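Local coordinates for protein trehalose-6-phosphate phosphatase (Candida albicans, PDB 5DXF) that carries a glycosyltransferase family 20 region of GT-B type, folded as two Rossmann-like lobes that face each other across a cleft, at residues His229-Ser234 against Asp262-His267; Lys342-Ile347 against Ile430-Asp435; Gln348-Phe353 against Val367-Val372; Val424-Leu429 against Asn451-Ile456. All blocks are in the same frame, centred on the assembly; numbering follows the deposited sequence.

Interaction 1: His229-Ser234 against Asp262-His267; sequences HVPFPS and DSFQRH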
# COMPACT_ATOMS: atom_id res chain seq x y z
N HIS A 229 -6.93 -3.27 1.12
CA HIS A 229 -5.51 -3.14 0.81
C HIS A 229 -4.68 -3.32 2.08
O HIS A 229 -3.55 -3.82 2.03
CB HIS A 229 -5.21 -1.78 0.17
CG HIS A 229 -5.81 -1.60 -1.18
ND1 HIS A 229 -5.08 -1.75 -2.35
CD2 HIS A 229 -7.06 -1.27 -1.57
CE1 HIS A 229 -5.86 -1.52 -3.38
NE2 HIS A 229 -7.07 -1.23 -2.94
N VAL A 230 -5.24 -2.90 3.20
CA VAL A 230 -4.58 -3.04 4.49
C VAL A 230 -4.82 -4.43 5.08
O VAL A 230 -5.72 -5.14 4.64
CB VAL A 230 -5.08 -1.95 5.48
CG1 VAL A 230 -4.52 -0.60 5.09
CG2 VAL A 230 -6.60 -1.92 5.52
N PRO A 231 -4.09 -4.78 6.12
CA PRO A 231 -4.27 -6.07 6.78
C PRO A 231 -5.59 -6.16 7.53
O PRO A 231 -6.17 -5.16 7.87
CB PRO A 231 -3.13 -6.10 7.78
CG PRO A 231 -2.09 -5.25 7.18
CD PRO A 231 -2.81 -4.16 6.47
N PHE A 232 -6.07 -7.38 7.76
CA PHE A 232 -7.23 -7.57 8.62
C PHE A 232 -6.81 -8.23 9.91
O PHE A 232 -6.08 -9.21 9.91
CB PHE A 232 -8.34 -8.36 7.94
CG PHE A 232 -9.70 -8.04 8.48
CD1 PHE A 232 -10.43 -7.01 7.95
CD2 PHE A 232 -10.23 -8.77 9.52
CE1 PHE A 232 -11.67 -6.70 8.45
CE2 PHE A 232 -11.47 -8.47 10.03
CZ PHE A 232 -12.19 -7.43 9.49
N PRO A 233 -7.31 -7.61 11.06
CA PRO A 233 -6.81 -8.21 12.31
C PRO A 233 -7.55 -9.45 12.79
O PRO A 233 -8.69 -9.64 12.44
CB PRO A 233 -6.98 -7.09 13.32
CG PRO A 233 -8.28 -6.51 12.96
CD PRO A 233 -8.30 -6.49 11.47
N SER A 234 -6.91 -10.21 13.67
CA SER A 234 -7.46 -11.40 14.29
C SER A 234 -8.61 -10.99 15.16
O SER A 234 -8.73 -9.83 15.52
CB SER A 234 -6.42 -12.04 15.19
OG SER A 234 -6.30 -13.42 14.94
N ASP A 262 -3.46 -14.71 2.86
CA ASP A 262 -4.28 -15.79 3.39
C ASP A 262 -4.72 -15.52 4.83
O ASP A 262 -5.88 -15.74 5.19
CB ASP A 262 -3.50 -17.11 3.32
CG ASP A 262 -4.31 -18.31 3.78
OD1 ASP A 262 -5.48 -18.43 3.37
OD2 ASP A 262 -3.77 -19.13 4.55
N SER A 263 -3.78 -15.03 5.64
CA SER A 263 -4.03 -14.77 7.05
C SER A 263 -5.16 -13.77 7.27
O SER A 263 -5.95 -13.92 8.19
CB SER A 263 -2.75 -14.27 7.73
OG SER A 263 -2.32 -13.05 7.15
N PHE A 264 -5.23 -12.76 6.41
CA PHE A 264 -6.24 -11.71 6.55
C PHE A 264 -7.62 -12.28 6.24
O PHE A 264 -8.61 -11.93 6.88
CB PHE A 264 -5.93 -10.52 5.63
CG PHE A 264 -4.52 -10.00 5.72
CD1 PHE A 264 -3.72 -10.24 6.83
CD2 PHE A 264 -3.99 -9.25 4.68
CE1 PHE A 264 -2.42 -9.76 6.89
CE2 PHE A 264 -2.70 -8.76 4.74
CZ PHE A 264 -1.92 -9.01 5.84
N GLN A 265 -7.67 -13.16 5.24
CA GLN A 265 -8.88 -13.88 4.87
C GLN A 265 -9.37 -14.74 6.04
O GLN A 265 -10.55 -14.67 6.43
CB GLN A 265 -8.62 -14.75 3.63
CG GLN A 265 -9.84 -15.50 3.11
CD GLN A 265 -9.51 -16.44 1.96
OE1 GLN A 265 -8.44 -16.34 1.36
NE2 GLN A 265 -10.43 -17.35 1.65
N ARG A 266 -8.46 -15.53 6.60
CA ARG A 266 -8.79 -16.38 7.74
C ARG A 266 -9.29 -15.56 8.93
O ARG A 266 -10.27 -15.94 9.59
CB ARG A 266 -7.58 -17.23 8.14
CG ARG A 266 -7.08 -18.15 7.04
CD ARG A 266 -5.97 -19.08 7.51
NE ARG A 266 -4.82 -18.36 8.05
CZ ARG A 266 -3.64 -18.92 8.33
NH1 ARG A 266 -3.46 -20.22 8.12
NH2 ARG A 266 -2.65 -18.18 8.81
N HIS A 267 -8.63 -14.44 9.19
CA HIS A 267 -8.99 -13.57 10.31
C HIS A 267 -10.36 -12.94 10.11
O HIS A 267 -11.14 -12.82 11.06
CB HIS A 267 -7.94 -12.49 10.51
CG HIS A 267 -6.63 -13.01 11.02
ND1 HIS A 267 -5.46 -12.31 10.91
CD2 HIS A 267 -6.33 -14.17 11.65
CE1 HIS A 267 -4.47 -13.01 11.44
NE2 HIS A 267 -4.97 -14.14 11.90
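His-267, on the first turns of helix 262-274, meets the loop Phe-232 to Ser-234 with every atom of its side chain. Its CB rests on Pro-233 O at 3.5 Å. With CG anti to the carbonyl carbon (chi1 -69°), the imidazole reaches along the loop, and CG lies 3.7 Å from Ser-234 CA. At one edge of the ring ND1 gives a weak hydrogen bond to Phe-232 O, 3.3 Å long and 155° at the hydrogen, with the oxygen in the ring plane. Over one face, toward the rim, stands Ser-234 OG, 3.4 Å from CD2 of His-267. The same hydroxyl oxygen, Ser-234 OG, lies 3.4 Å from His-267 NE2 and 4.0 Å from CE1. Ser-234 CB completes that cover, close to the ring normal, in a CH-pi contact. The opposite face looks onto Ser-263 O of the preceding helical turn.

One turn back, Phe-264 offers a ring face to the loop: Pro-231 CA sits 3.7 Å from its centroid, almost centrally above it, and Pro-231 CB reaches Phe-264 CZ at 3.7 Å. Phe-232 turns its own ring to Phe-268, Phe-160 and Phe-238. Apolar and CH-pi packing therefore carries most of this contact; the one polar bond between the segments, from ND1, is weak, so the imidazole is placed mainly by packing on its faces.

Interaction 2: Lys342-Ile347 against Ile430-Asp435; sequences KVRGVI and ITSVRD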
# COMPACT_ATOMS: atom_id res chain seq x y z
N LYS A 342 5.14 2.87 12.64
CA LYS A 342 5.40 1.68 13.42
C LYS A 342 5.48 0.40 12.59
O LYS A 342 6.29 -0.46 12.85
CB LYS A 342 4.36 1.53 14.52
CG LYS A 342 4.29 2.71 15.46
CD LYS A 342 3.70 2.30 16.80
CE LYS A 342 3.60 3.49 17.73
NZ LYS A 342 2.20 3.95 17.89
N VAL A 343 4.61 0.29 11.60
CA VAL A 343 4.42 -0.92 10.81
C VAL A 343 5.44 -1.11 9.69
O VAL A 343 5.78 -2.23 9.34
CB VAL A 343 3.01 -0.97 10.20
CG1 VAL A 343 1.99 -1.30 11.27
CG2 VAL A 343 2.68 0.35 9.51
N ARG A 344 5.94 -0.01 9.13
CA ARG A 344 6.84 -0.08 7.99
C ARG A 344 8.26 -0.49 8.41
O ARG A 344 9.10 -0.78 7.57
CB ARG A 344 6.86 1.25 7.24
CG ARG A 344 5.55 1.56 6.54
CD ARG A 344 5.16 0.43 5.59
NE ARG A 344 3.94 0.73 4.85
CZ ARG A 344 3.50 0.01 3.82
NH1 ARG A 344 4.18 -1.04 3.40
NH2 ARG A 344 2.37 0.36 3.21
N GLY A 345 8.50 -0.49 9.72
CA GLY A 345 9.70 -1.08 10.28
C GLY A 345 11.03 -0.44 9.93
O GLY A 345 12.02 -1.14 9.69
N VAL A 346 11.07 0.89 9.91
CA VAL A 346 12.32 1.61 9.65
C VAL A 346 13.28 1.44 10.83
O VAL A 346 14.49 1.29 10.64
CB VAL A 346 12.06 3.11 9.40
CG1 VAL A 346 13.37 3.85 9.16
CG2 VAL A 346 11.12 3.29 8.21
N ILE A 347 12.73 1.46 12.04
CA ILE A 347 13.51 1.29 13.26
C ILE A 347 14.27 -0.03 13.27
O ILE A 347 15.46 -0.07 13.59
CB ILE A 347 12.61 1.37 14.50
CG1 ILE A 347 12.09 2.79 14.69
CG2 ILE A 347 13.35 0.91 15.74
CD1 ILE A 347 10.94 2.91 15.66
N ILE A 430 13.58 -4.62 3.04
CA ILE A 430 12.22 -4.37 3.51
C ILE A 430 12.02 -5.04 4.86
O ILE A 430 12.17 -6.26 4.98
CB ILE A 430 11.17 -4.89 2.51
CG1 ILE A 430 11.45 -4.35 1.10
CG2 ILE A 430 9.76 -4.52 2.96
CD1 ILE A 430 11.57 -2.84 1.04
N THR A 431 11.69 -4.25 5.88
CA THR A 431 11.61 -4.73 7.26
C THR A 431 10.24 -4.48 7.87
O THR A 431 10.09 -4.39 9.09
CB THR A 431 12.67 -4.04 8.14
OG1 THR A 431 12.58 -2.62 7.98
CG2 THR A 431 14.07 -4.49 7.74
N SER A 432 9.23 -4.37 7.01
CA SER A 432 7.87 -4.06 7.43
C SER A 432 7.35 -4.99 8.53
O SER A 432 7.44 -6.21 8.41
CB SER A 432 6.93 -4.12 6.23
OG SER A 432 7.23 -3.08 5.31
N VAL A 433 6.82 -4.40 9.60
CA VAL A 433 6.28 -5.16 10.72
C VAL A 433 4.94 -5.78 10.35
O VAL A 433 4.66 -6.94 10.69
CB VAL A 433 6.12 -4.26 11.97
CG1 VAL A 433 5.13 -4.87 12.97
CG2 VAL A 433 7.47 -4.04 12.63
N ARG A 434 4.13 -5.02 9.62
CA ARG A 434 2.81 -5.48 9.20
C ARG A 434 2.23 -4.59 8.11
O ARG A 434 1.98 -3.40 8.33
CB ARG A 434 1.86 -5.53 10.40
CG ARG A 434 0.46 -6.03 10.08
CD ARG A 434 -0.24 -6.53 11.34
NE ARG A 434 -1.67 -6.75 11.14
CZ ARG A 434 -2.20 -7.91 10.75
NH1 ARG A 434 -1.42 -8.96 10.51
NH2 ARG A 434 -3.51 -8.01 10.61
N ASP A 435 2.00 -5.17 6.93
CA ASP A 435 1.36 -4.43 5.85
C ASP A 435 0.57 -5.35 4.91
O ASP A 435 0.73 -6.57 4.95
CB ASP A 435 2.39 -3.63 5.04
CG ASP A 435 3.50 -4.50 4.46
OD1 ASP A 435 3.32 -5.72 4.29
OD2 ASP A 435 4.58 -3.94 4.17
O HOH W 1 10.46 -1.63 4.87
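Arg-344 and Asp-435 carry the polar heart of this contact, where the turn leading into helix 346-359 meets the loop after strand 428-430. NH1 of Arg-344 forms a salt bridge of 3.0 Å to Asp-435 OD2. The two side chains meet nearly perpendicular with their planar groups 60° apart, so the carboxylate is turned well out of the guanidinium plane, and Asp-435 CB covers one guanidinium face. A bend in the arginine chain (chi2 -56°) folds the tip back toward the loop, although its CB points away. Asp-435 OD2 also receives a weak bond from Ser-432 OG, while OD1 is held by Thr-461 OG1 and Gly-462 N.

The backbones come close together here, Arg-344 CA lying 4.1 Å from Ser-432 CA. Val-343 O accepts Arg-434 N at 3.3 Å, and the Val-433 N-H also turns to it, at a modelled length too short to be trusted. Gly-345, at the N-cap position of the helix and with positive phi, lays its CA 3.5 Å from Thr-431 O in a nearly straight CA-H...O contact. Beside it a water spans Arg-344 O and Thr-431 N, at 3.1 Å from each atom. Both segments follow strands of the second lobe, at the C-terminal ends where a Rossmann-like fold gathers its loops, the side that in GT-B proteins faces the interlobe cleft.

The other end is looser and partly exposed. There the amine of Lys-342 leads away from the loop, whereas Arg-434 sends its guanidinium toward Phe-160 O and the ring of Tyr-162.

Interaction 3: Gln348-Phe353 against Val367-Val372; sequences QKLEGF and VVLIQV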
# COMPACT_ATOMS: atom_id res chain seq x y z
N GLN A 348 13.58 -1.11 12.90
CA GLN A 348 14.20 -2.43 12.86
C GLN A 348 15.30 -2.48 11.80
O GLN A 348 16.33 -3.13 11.99
CB GLN A 348 13.14 -3.51 12.58
CG GLN A 348 12.21 -3.79 13.75
CD GLN A 348 11.22 -2.67 14.01
OE1 GLN A 348 10.75 -2.01 13.08
NE2 GLN A 348 10.91 -2.44 15.28
N LYS A 349 15.07 -1.79 10.69
CA LYS A 349 16.05 -1.71 9.62
C LYS A 349 17.32 -1.02 10.10
O LYS A 349 18.43 -1.48 9.85
CB LYS A 349 15.47 -0.95 8.42
CG LYS A 349 16.41 -0.87 7.22
CD LYS A 349 15.83 0.03 6.13
CE LYS A 349 14.41 -0.38 5.77
NZ LYS A 349 13.89 0.40 4.61
N LEU A 350 17.14 0.09 10.82
CA LEU A 350 18.27 0.87 11.32
C LEU A 350 19.03 0.13 12.42
O LEU A 350 20.25 0.21 12.50
CB LEU A 350 17.79 2.22 11.84
CG LEU A 350 17.16 3.14 10.79
CD1 LEU A 350 16.66 4.42 11.43
CD2 LEU A 350 18.15 3.44 9.68
N GLU A 351 18.30 -0.60 13.26
CA GLU A 351 18.93 -1.39 14.32
C GLU A 351 19.74 -2.53 13.72
O GLU A 351 20.90 -2.74 14.09
CB GLU A 351 17.87 -1.93 15.29
CG GLU A 351 17.48 -0.92 16.36
CD GLU A 351 16.14 -1.24 17.01
OE1 GLU A 351 15.77 -0.54 17.97
OE2 GLU A 351 15.47 -2.19 16.55
N GLY A 352 19.14 -3.24 12.77
CA GLY A 352 19.84 -4.30 12.06
C GLY A 352 21.07 -3.77 11.33
O GLY A 352 22.10 -4.44 11.29
N PHE A 353 20.95 -2.57 10.77
CA PHE A 353 22.06 -1.95 10.05
C PHE A 353 23.20 -1.59 11.00
O PHE A 353 24.37 -1.79 10.68
CB PHE A 353 21.59 -0.70 9.30
CG PHE A 353 22.68 0.00 8.55
CD1 PHE A 353 23.54 -0.70 7.72
CD2 PHE A 353 22.85 1.37 8.67
CE1 PHE A 353 24.54 -0.06 7.02
CE2 PHE A 353 23.85 2.03 7.97
CZ PHE A 353 24.70 1.31 7.15
N VAL A 367 29.72 0.98 3.17
CA VAL A 367 28.28 0.78 3.02
C VAL A 367 27.48 2.02 3.38
O VAL A 367 27.63 2.57 4.48
CB VAL A 367 27.78 -0.40 3.88
CG1 VAL A 367 26.30 -0.65 3.61
CG2 VAL A 367 28.58 -1.64 3.58
N VAL A 368 26.64 2.46 2.45
CA VAL A 368 25.78 3.61 2.69
C VAL A 368 24.31 3.22 2.61
O VAL A 368 23.87 2.65 1.61
CB VAL A 368 26.06 4.74 1.68
CG1 VAL A 368 25.05 5.86 1.84
CG2 VAL A 368 27.48 5.26 1.85
N LEU A 369 23.57 3.51 3.67
CA LEU A 369 22.13 3.25 3.70
C LEU A 369 21.36 4.52 3.33
O LEU A 369 21.45 5.53 4.03
CB LEU A 369 21.70 2.75 5.08
CG LEU A 369 20.25 2.30 5.29
CD1 LEU A 369 20.18 1.16 6.29
CD2 LEU A 369 19.39 3.46 5.77
N ILE A 370 20.61 4.46 2.23
CA ILE A 370 19.79 5.59 1.81
C ILE A 370 18.32 5.32 2.10
O ILE A 370 17.73 4.40 1.53
CB ILE A 370 19.98 5.90 0.31
CG1 ILE A 370 21.41 6.34 0.04
CG2 ILE A 370 18.99 6.98 -0.13
CD1 ILE A 370 21.79 6.35 -1.42
N GLN A 371 17.75 6.11 2.99
CA GLN A 371 16.34 5.98 3.35
C GLN A 371 15.57 7.25 3.00
O GLN A 371 15.88 8.33 3.50
CB GLN A 371 16.18 5.67 4.84
CG GLN A 371 14.75 5.35 5.26
CD GLN A 371 14.26 4.04 4.70
OE1 GLN A 371 15.04 3.10 4.51
NE2 GLN A 371 12.96 3.96 4.42
N VAL A 372 14.58 7.12 2.12
CA VAL A 372 13.66 8.21 1.83
C VAL A 372 12.32 7.89 2.49
O VAL A 372 11.73 6.84 2.25
CB VAL A 372 13.48 8.44 0.32
CG1 VAL A 372 13.52 7.12 -0.43
CG2 VAL A 372 12.18 9.19 0.04
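The beta-alpha-beta unit formed by strand 332-339, helix 346-359 and strand 367-374 is closed here by Phe-353, Leu-350 and Lys-349 packing against Leu-369, Val-367 and Gln-371. Helix and strand run almost exactly antiparallel, at 173°, with their axes 11.2 Å apart. Leu-369 takes the middle of the contact. Its CD1 stands over one face of the Phe-353 ring, 3.6 Å from CG and displaced toward the rim, while its CB approaches CE2 at 3.7 Å. Its other branch, CD2, meets Leu-350 CD2 at 4.1 Å, one leucine lying athwart the other. Phe-353 and Val-367 reach past one another from helix and strand, Phe-353 CE1 touching Val-367 CG1 at 3.9 Å.

At the other end the chemistry turns polar. Lys-349 leaves the helix with CG anti to its backbone nitrogen (chi1 -177°) and kinks at chi3, which lets NZ donate a 2.9 Å hydrogen bond to Gln-371 OE1, tilted somewhat out of the carbonyl plane. Asp-338 OD2 forms a salt bridge with the same amine and accepts Gln-371 NE2, so the buried lysine and amide share one carboxylate. A helix laid antiparallel over a parallel sheet in this way is the hallmark of the beta-alpha-beta crossover in Rossmann-like lobes.

Interaction 4: Val424-Leu429 against Asn451-Ile456; sequences VADLAL and NNSPLI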
# COMPACT_ATOMS: atom_id res chain seq x y z
N VAL A 424 20.33 2.03 -9.00
CA VAL A 424 21.71 2.09 -8.54
C VAL A 424 21.91 1.22 -7.29
O VAL A 424 23.04 0.90 -6.92
CB VAL A 424 22.16 3.54 -8.21
CG1 VAL A 424 23.68 3.64 -8.05
CG2 VAL A 424 21.69 4.51 -9.28
N ALA A 425 20.81 0.82 -6.66
CA ALA A 425 20.88 0.06 -5.42
C ALA A 425 21.62 -1.27 -5.56
O ALA A 425 21.38 -2.03 -6.49
CB ALA A 425 19.49 -0.18 -4.88
N ASP A 426 22.54 -1.53 -4.64
CA ASP A 426 23.19 -2.81 -4.55
C ASP A 426 22.41 -3.72 -3.60
O ASP A 426 22.64 -4.92 -3.54
CB ASP A 426 24.63 -2.65 -4.08
CG ASP A 426 25.47 -1.80 -5.03
OD1 ASP A 426 25.77 -2.27 -6.15
OD2 ASP A 426 25.83 -0.67 -4.65
N LEU A 427 21.49 -3.13 -2.85
CA LEU A 427 20.66 -3.87 -1.92
C LEU A 427 19.30 -3.21 -1.73
O LEU A 427 19.17 -2.01 -1.83
CB LEU A 427 21.35 -3.99 -0.57
CG LEU A 427 21.09 -5.23 0.27
CD1 LEU A 427 21.25 -4.93 1.74
CD2 LEU A 427 19.73 -5.83 0.01
N ALA A 428 18.30 -4.02 -1.44
CA ALA A 428 17.02 -3.51 -1.03
C ALA A 428 16.72 -4.21 0.28
O ALA A 428 16.93 -5.40 0.39
CB ALA A 428 15.97 -3.82 -2.06
N LEU A 429 16.24 -3.47 1.26
CA LEU A 429 15.89 -4.07 2.55
C LEU A 429 14.49 -3.65 2.97
O LEU A 429 14.22 -2.47 3.22
CB LEU A 429 16.91 -3.68 3.63
CG LEU A 429 16.76 -4.30 5.03
CD1 LEU A 429 16.51 -5.80 4.92
CD2 LEU A 429 18.00 -4.02 5.88
N ASN A 451 20.64 -5.44 -13.53
CA ASN A 451 21.71 -5.28 -12.56
C ASN A 451 21.79 -6.42 -11.53
O ASN A 451 22.86 -6.73 -11.02
CB ASN A 451 21.55 -3.93 -11.84
CG ASN A 451 22.76 -3.56 -11.02
OD1 ASN A 451 22.66 -2.95 -9.97
ND2 ASN A 451 23.94 -3.96 -11.50
N ASN A 452 20.64 -7.02 -11.24
CA ASN A 452 20.54 -8.21 -10.38
C ASN A 452 20.97 -8.01 -8.93
O ASN A 452 21.61 -8.89 -8.36
CB ASN A 452 21.35 -9.37 -10.98
CG ASN A 452 20.93 -9.72 -12.39
OD1 ASN A 452 19.80 -10.15 -12.63
ND2 ASN A 452 21.85 -9.56 -13.33
N SER A 453 20.62 -6.88 -8.34
CA SER A 453 20.92 -6.66 -6.93
C SER A 453 19.90 -7.37 -6.03
O SER A 453 18.71 -7.40 -6.34
CB SER A 453 20.98 -5.17 -6.60
OG SER A 453 22.18 -4.59 -7.11
N PRO A 454 20.38 -7.95 -4.91
CA PRO A 454 19.55 -8.74 -3.99
C PRO A 454 18.50 -7.95 -3.20
O PRO A 454 18.67 -6.78 -2.84
CB PRO A 454 20.57 -9.35 -3.03
CG PRO A 454 21.74 -8.45 -3.10
CD PRO A 454 21.80 -7.98 -4.52
N LEU A 455 17.39 -8.65 -2.94
CA LEU A 455 16.30 -8.13 -2.13
C LEU A 455 16.15 -8.95 -0.86
O LEU A 455 16.03 -10.18 -0.91
CB LEU A 455 14.99 -8.14 -2.93
CG LEU A 455 13.72 -7.99 -2.09
CD1 LEU A 455 13.62 -6.58 -1.52
CD2 LEU A 455 12.49 -8.34 -2.91
N ILE A 456 16.17 -8.27 0.28
CA ILE A 456 15.91 -8.92 1.56
C ILE A 456 14.52 -8.52 2.04
O ILE A 456 14.18 -7.33 2.09
CB ILE A 456 16.97 -8.56 2.61
CG1 ILE A 456 18.37 -8.84 2.07
CG2 ILE A 456 16.73 -9.34 3.89
CD1 ILE A 456 19.46 -8.62 3.10
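Ala-428 and Ile-456 join two parallel strands through alternating backbone bonds: Ala-428 N donates to Pro-454 O at 3.1 Å, and Ala-428 O accepts Ile-456 N at 3.0 Å. Both groups of Ala-428 thus point at the neighbouring strand, on either side of its partner Leu-455. Before the strands proper, a side chain takes over. Ser-453 OG gives a 2.8 Å hydrogen bond to Ala-425 O, lying in the carbonyl plane on a lone pair (C=O...O angle 134°), so the hydroxyl ties the incoming loops together ahead of the first backbone bond. Next to it Pro-454, which has no N-H to give, sets its CD against Asp-426 O at 3.3 Å.

This pairing closes the beta-alpha-beta unit of strand 428-430, helix 439-447 and strand 455-458 in the second Rossmann-like lobe. Asp-426 and Leu-427 also bond through their backbones to Leu-333 and Val-335 of strand 332-339, and Asp-426 OD2 accepts Leu-333 N, which links this sheet to its neighbour.

The two faces differ in what covers them. On one, Ala-428 CB meets Leu-455 CD1 at 3.7 Å, and Phe-444 of helix 439-447 lies against both residues. On the other, Leu-429 swings its CG to the far side from its N (chi1 -175°), which brings CD1 to Ile-456 CB at 3.6 Å. Leu-427 CD2 touches Ile-456 CG1 at 3.9 Å, the pair crossing at a slant, and helix 478-489 covers Leu-429 and Ile-456 with Thr-484, Ile-485 and Ala-488.

Interactions 3 and 4 lie in the interior of the second lobe: interaction 3 is mainly apolar helix-on-sheet packing with a buried polar end, whereas interaction 4 joins backbone hydrogen bonds to apolar contacts on both faces. Interaction 2 is also largely buried but polar, built from a salt bridge, backbone bonds and a water at the loop ends. It continues both neighbours: helix 346-359 serves interactions 2 and 3, and Ile-430 extends the pairing of interaction 4. Lys-349 bonds weakly to Leu-429 O between interactions 3 and 4. Interaction 1, only partly buried, belongs to the other lobe, yet touches interaction 2 where Arg-434 meets Pro-231 and Phe-232, so the two lobes touch there.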